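Local coordinates for HTH-type transcriptional regulator PrpR (Mycobacterium tuberculosis, PDB 6D2S), which regulates expression of enzymes of short-chain fatty acid catabolism, in the glyoxylate and methylcitrate cycles, as a DNA-binding transcription factor, at residues G132-H142 with R169-G180. Residues are numbered along the deposited sequence; the frame is centred on the assembly and turned at random. Where two conformers were deposited one is given.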
loop_
_atom_site.group_PDB
_atom_site.type_symbol
_atom_site.label_atom_id
_atom_site.label_comp_id
_atom_site.label_asym_id
_atom_site.label_seq_id
_atom_site.Cartn_x
_atom_site.Cartn_y
_atom_site.Cartn_z
ATOM N N GLY A 132 -2.749 3.956 3.803
ATOM C CA GLY A 132 -2.788 2.502 3.882
ATOM C C GLY A 132 -2.933 1.997 5.306
ATOM O O GLY A 132 -3.631 1.013 5.557
ATOM N N ALA A 133 -2.261 2.649 6.257
ATOM C CA ALA A 133 -2.306 2.201 7.642
ATOM C C ALA A 133 -3.606 2.601 8.324
ATOM O O ALA A 133 -3.952 2.018 9.353
ATOM C CB ALA A 133 -1.114 2.751 8.429
ATOM N N PHE A 134 -4.338 3.564 7.760
ATOM C CA PHE A 134 -5.650 3.917 8.294
ATOM C C PHE A 134 -6.736 2.969 7.772
ATOM O O PHE A 134 -7.568 2.469 8.545
ATOM C CB PHE A 134 -5.972 5.372 7.922
ATOM C CG PHE A 134 -7.134 5.942 8.689
ATOM C CD1 PHE A 134 -8.434 5.593 8.357
ATOM C CD2 PHE A 134 -6.926 6.795 9.755
ATOM C CE1 PHE A 134 -9.512 6.091 9.075
ATOM C CE2 PHE A 134 -8.006 7.287 10.479
ATOM C CZ PHE A 134 -9.294 6.935 10.129
ATOM N N LEU A 135 -6.746 2.728 6.455
ATOM C CA LEU A 135 -7.691 1.780 5.865
ATOM C C LEU A 135 -7.477 0.367 6.381
ATOM O O LEU A 135 -8.431 -0.419 6.469
ATOM C CB LEU A 135 -7.555 1.775 4.342
ATOM C CG LEU A 135 -8.393 2.825 3.608
ATOM C CD1 LEU A 135 -8.063 4.225 4.117
ATOM C CD2 LEU A 135 -8.154 2.700 2.121
ATOM N N LEU A 136 -6.231 0.011 6.680
ATOM C CA LEU A 136 -5.869 -1.338 7.100
ATOM C C LEU A 136 -5.145 -1.218 8.434
ATOM O O LEU A 136 -3.913 -1.339 8.510
ATOM C CB LEU A 136 -5.007 -2.024 6.041
ATOM C CG LEU A 136 -5.645 -1.991 4.648
ATOM C CD1 LEU A 136 -4.611 -2.390 3.567
ATOM C CD2 LEU A 136 -6.880 -2.910 4.619
ATOM N N PRO A 137 -5.886 -0.950 9.506
ATOM C CA PRO A 137 -5.247 -0.719 10.806
ATOM C C PRO A 137 -4.459 -1.946 11.243
ATOM O O PRO A 137 -4.907 -3.086 11.091
ATOM C CB PRO A 137 -6.432 -0.422 11.742
ATOM C CG PRO A 137 -7.629 -0.985 11.046
ATOM C CD PRO A 137 -7.352 -0.803 9.572
ATOM N N TYR A 138 -3.285 -1.695 11.825
ATOM C CA TYR A 138 -2.250 -2.727 11.898
ATOM C C TYR A 138 -2.741 -4.014 12.560
ATOM O O TYR A 138 -2.650 -5.097 11.970
ATOM C CB TYR A 138 -1.012 -2.184 12.632
ATOM C CG TYR A 138 0.209 -3.052 12.419
ATOM C CD1 TYR A 138 0.342 -4.271 13.090
ATOM C CD2 TYR A 138 1.217 -2.667 11.541
ATOM C CE1 TYR A 138 1.444 -5.084 12.892
ATOM C CE2 TYR A 138 2.338 -3.485 11.334
ATOM C CZ TYR A 138 2.438 -4.688 12.018
ATOM O OH TYR A 138 3.539 -5.493 11.826
ATOM N N ARG A 139 -3.199 -3.936 13.816
ATOM C CA ARG A 139 -3.489 -5.168 14.539
ATOM C C ARG A 139 -4.650 -5.917 13.901
ATOM O O ARG A 139 -4.625 -7.149 13.793
ATOM C CB ARG A 139 -3.794 -4.869 16.011
ATOM C CG ARG A 139 -2.593 -4.416 16.828
ATOM C CD ARG A 139 -2.967 -4.303 18.297
ATOM N NE ARG A 139 -1.859 -3.837 19.123
ATOM C CZ ARG A 139 -1.944 -3.616 20.432
ATOM N NH1 ARG A 139 -3.090 -3.819 21.069
ATOM N NH2 ARG A 139 -0.883 -3.190 21.105
ATOM N N GLU A 140 -5.685 -5.188 13.493
ATOM C CA GLU A 140 -6.822 -5.825 12.840
ATOM C C GLU A 140 -6.403 -6.471 11.526
ATOM O O GLU A 140 -6.812 -7.599 11.220
ATOM C CB GLU A 140 -7.932 -4.792 12.607
ATOM C CG GLU A 140 -9.137 -5.356 11.871
ATOM C CD GLU A 140 -10.261 -4.337 11.695
ATOM O OE1 GLU A 140 -10.307 -3.348 12.458
ATOM O OE2 GLU A 140 -11.088 -4.531 10.784
ATOM N N PHE A 141 -5.600 -5.766 10.725
ATOM C CA PHE A 141 -5.167 -6.301 9.441
ATOM C C PHE A 141 -4.243 -7.499 9.627
ATOM O O PHE A 141 -4.376 -8.516 8.929
ATOM C CB PHE A 141 -4.470 -5.198 8.638
ATOM C CG PHE A 141 -4.015 -5.639 7.283
ATOM C CD1 PHE A 141 -4.935 -5.852 6.266
ATOM C CD2 PHE A 141 -2.653 -5.828 7.016
ATOM C CE1 PHE A 141 -4.514 -6.269 4.996
ATOM C CE2 PHE A 141 -2.228 -6.236 5.759
ATOM C CZ PHE A 141 -3.158 -6.463 4.750
ATOM N N HIS A 142 -3.306 -7.394 10.572
ATOM C CA HIS A 142 -2.403 -8.509 10.862
ATOM C C HIS A 142 -3.188 -9.737 11.291
ATOM O O HIS A 142 -2.947 -10.848 10.797
ATOM C CB HIS A 142 -1.400 -8.093 11.944
ATOM C CG HIS A 142 -0.392 -9.151 12.282
ATOM N ND1 HIS A 142 -0.604 -10.095 13.265
ATOM C CD2 HIS A 142 0.836 -9.406 11.775
ATOM C CE1 HIS A 142 0.450 -10.890 13.344
ATOM N NE2 HIS A 142 1.343 -10.487 12.457
ATOM N N ARG A 169 0.401 -3.222 1.896
ATOM C CA ARG A 169 0.277 -3.269 3.351
ATOM C C ARG A 169 0.945 -4.515 3.934
ATOM O O ARG A 169 1.590 -4.447 4.990
ATOM C CB ARG A 169 -1.193 -3.210 3.771
ATOM C CG ARG A 169 -1.367 -3.080 5.270
ATOM C CD ARG A 169 -0.926 -1.686 5.771
ATOM N NE ARG A 169 -1.354 -1.422 7.155
ATOM C CZ ARG A 169 -0.548 -1.021 8.142
ATOM N NH1 ARG A 169 0.756 -0.863 7.931
ATOM N NH2 ARG A 169 -1.049 -0.769 9.352
ATOM N N LEU A 170 0.785 -5.668 3.284
ATOM C CA LEU A 170 1.451 -6.868 3.793
ATOM C C LEU A 170 2.962 -6.657 3.872
ATOM O O LEU A 170 3.623 -7.141 4.803
ATOM C CB LEU A 170 1.116 -8.081 2.913
ATOM C CG LEU A 170 -0.320 -8.617 2.988
ATOM C CD1 LEU A 170 -0.574 -9.642 1.876
ATOM C CD2 LEU A 170 -0.563 -9.267 4.358
ATOM N N SER A 171 3.516 -5.906 2.931
ATOM C CA SER A 171 4.955 -5.651 2.911
ATOM C C SER A 171 5.402 -4.634 3.962
ATOM O O SER A 171 6.611 -4.403 4.092
ATOM C CB SER A 171 5.389 -5.173 1.520
ATOM O OG SER A 171 5.117 -3.787 1.330
ATOM N N THR A 172 4.481 -4.024 4.703
ATOM C CA THR A 172 4.834 -3.084 5.764
ATOM C C THR A 172 4.731 -3.681 7.163
ATOM O O THR A 172 4.917 -2.946 8.135
ATOM C CB THR A 172 3.942 -1.824 5.718
ATOM O OG1 THR A 172 2.579 -2.167 6.047
ATOM C CG2 THR A 172 3.996 -1.158 4.336
ATOM N N LEU A 173 4.401 -4.969 7.305
ATOM C CA LEU A 173 4.103 -5.527 8.629
ATOM C C LEU A 173 5.391 -5.876 9.380
ATOM O O LEU A 173 5.669 -7.030 9.708
ATOM C CB LEU A 173 3.183 -6.743 8.511
ATOM C CG LEU A 173 1.826 -6.447 7.864
ATOM C CD1 LEU A 173 0.914 -7.664 7.939
ATOM C CD2 LEU A 173 1.148 -5.214 8.495
ATOM N N GLN A 174 6.182 -4.833 9.660
ATOM C CA GLN A 174 7.417 -4.972 10.425
ATOM C C GLN A 174 7.359 -4.256 11.777
ATOM O O GLN A 174 8.391 -3.828 12.304
ATOM C CB GLN A 174 8.613 -4.473 9.609
ATOM C CG GLN A 174 9.120 -5.485 8.576
ATOM C CD GLN A 174 8.185 -5.618 7.377
ATOM O OE1 GLN A 174 7.617 -6.680 7.136
ATOM N NE2 GLN A 174 8.019 -4.535 6.624
ATOM N N ARG A 175 6.179 -4.137 12.365
ATOM C CA ARG A 175 6.091 -3.524 13.690
ATOM C C ARG A 175 6.807 -4.416 14.699
ATOM O O ARG A 175 6.532 -5.621 14.757
ATOM C CB ARG A 175 4.628 -3.322 14.112
ATOM C CG ARG A 175 4.465 -2.747 15.532
ATOM C CD ARG A 175 2.983 -2.489 15.870
ATOM N NE ARG A 175 2.393 -1.416 15.065
ATOM C CZ ARG A 175 1.116 -1.054 15.151
ATOM N NH1 ARG A 175 0.309 -1.691 16.005
ATOM N NH2 ARG A 175 0.643 -0.071 14.393
ATOM N N PRO A 176 7.730 -3.876 15.493
ATOM C CA PRO A 176 8.474 -4.727 16.428
ATOM C C PRO A 176 7.520 -5.483 17.341
ATOM O O PRO A 176 6.544 -4.928 17.849
ATOM C CB PRO A 176 9.348 -3.730 17.200
ATOM C CG PRO A 176 9.532 -2.578 16.229
ATOM C CD PRO A 176 8.201 -2.478 15.507
ATOM N N ARG A 177 7.775 -6.772 17.488
ATOM C CA ARG A 177 7.029 -7.698 18.328
ATOM C C ARG A 177 5.661 -8.040 17.754
ATOM O O ARG A 177 4.911 -8.798 18.387
ATOM C CB ARG A 177 6.877 -7.173 19.765
ATOM C CG ARG A 177 8.226 -6.994 20.466
ATOM C CD ARG A 177 8.095 -6.509 21.912
ATOM N NE ARG A 177 9.413 -6.365 22.524
ATOM C CZ ARG A 177 10.162 -5.270 22.420
ATOM N NH1 ARG A 177 9.713 -4.225 21.739
ATOM N NH2 ARG A 177 11.356 -5.217 22.991
ATOM N N GLN A 178 5.301 -7.535 16.573
ATOM C CA GLN A 178 4.075 -7.996 15.928
ATOM C C GLN A 178 4.271 -8.054 14.413
ATOM O O GLN A 178 3.498 -7.511 13.634
ATOM C CB GLN A 178 2.854 -7.144 16.278
ATOM C CG GLN A 178 1.580 -7.851 15.790
ATOM C CD GLN A 178 0.276 -7.277 16.314
ATOM O OE1 GLN A 178 0.253 -6.418 17.202
ATOM N NE2 GLN A 178 -0.831 -7.764 15.761
ATOM N N ARG A 179 5.312 -8.760 13.982
ATOM C CA ARG A 179 5.624 -8.820 12.562
ATOM C C ARG A 179 4.718 -9.810 11.833
ATOM O O ARG A 179 4.301 -10.834 12.388
ATOM C CB ARG A 179 7.093 -9.223 12.360
ATOM C CG ARG A 179 8.064 -8.193 12.929
ATOM C CD ARG A 179 9.512 -8.579 12.719
ATOM N NE ARG A 179 9.923 -8.379 11.335
ATOM C CZ ARG A 179 10.235 -9.358 10.492
ATOM N NH1 ARG A 179 10.196 -10.622 10.892
ATOM N NH2 ARG A 179 10.599 -9.069 9.250
ATOM N N GLY A 180 4.401 -9.480 10.577
ATOM C CA GLY A 180 3.852 -10.441 9.640
ATOM C C GLY A 180 4.966 -11.172 8.903
ATOM O O GLY A 180 6.155 -10.994 9.173
HETATM O O HOH W 1 0.902 -4.144 18.007
#
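Leu-136 O, at the break between helices 116-135 and 138-147, is gripped side-on by Arg-169, through NE at 2.9 Å and NH2 at 3.0 Å. Both nitrogens lie in the carbonyl plane, and the oxygen lies in the guanidinium plane. Arg-169 CG, anti to the backbone N (chi1 -173°), lies over the face of Phe-141, 3.3 Å from Phe-141 CE2; the bend at chi2 (70°) then turns CD and the guanidinium toward Leu-136 O. Arg-169 NH1 donates a hydrogen bond to Thr-172 OG1 and forms a salt bridge with Asp-22 of helix 19-31.

Tyr-138 reaches into the loop after helix 163-170. Its OH donates to Gln-178 O (2.7 Å), from above the carbonyl plane, and accepts from Arg-175 N (3.0 Å). Leu-173 CD2 packs on one ring face; on the opposite face the Arg-175 guanidinium lies flat, planes 18° apart, an off-centre cation-pi stack. Arg-175 NE is hydrogen-bonded to Tyr-17, and its NH groups form salt bridges with Asp-22 and Glu-26.

Further along, Gln-178 CG sits over the centre of the His-142 ring, whose NE2 donates to Arg-179 O (3.0 Å). A water joins Arg-139 NE, Arg-175 NH1 and Gln-178 OE1.

Backbone carbonyls in loop and turn thus find side-chain donors, and nearby acids probably offset the arginine charges.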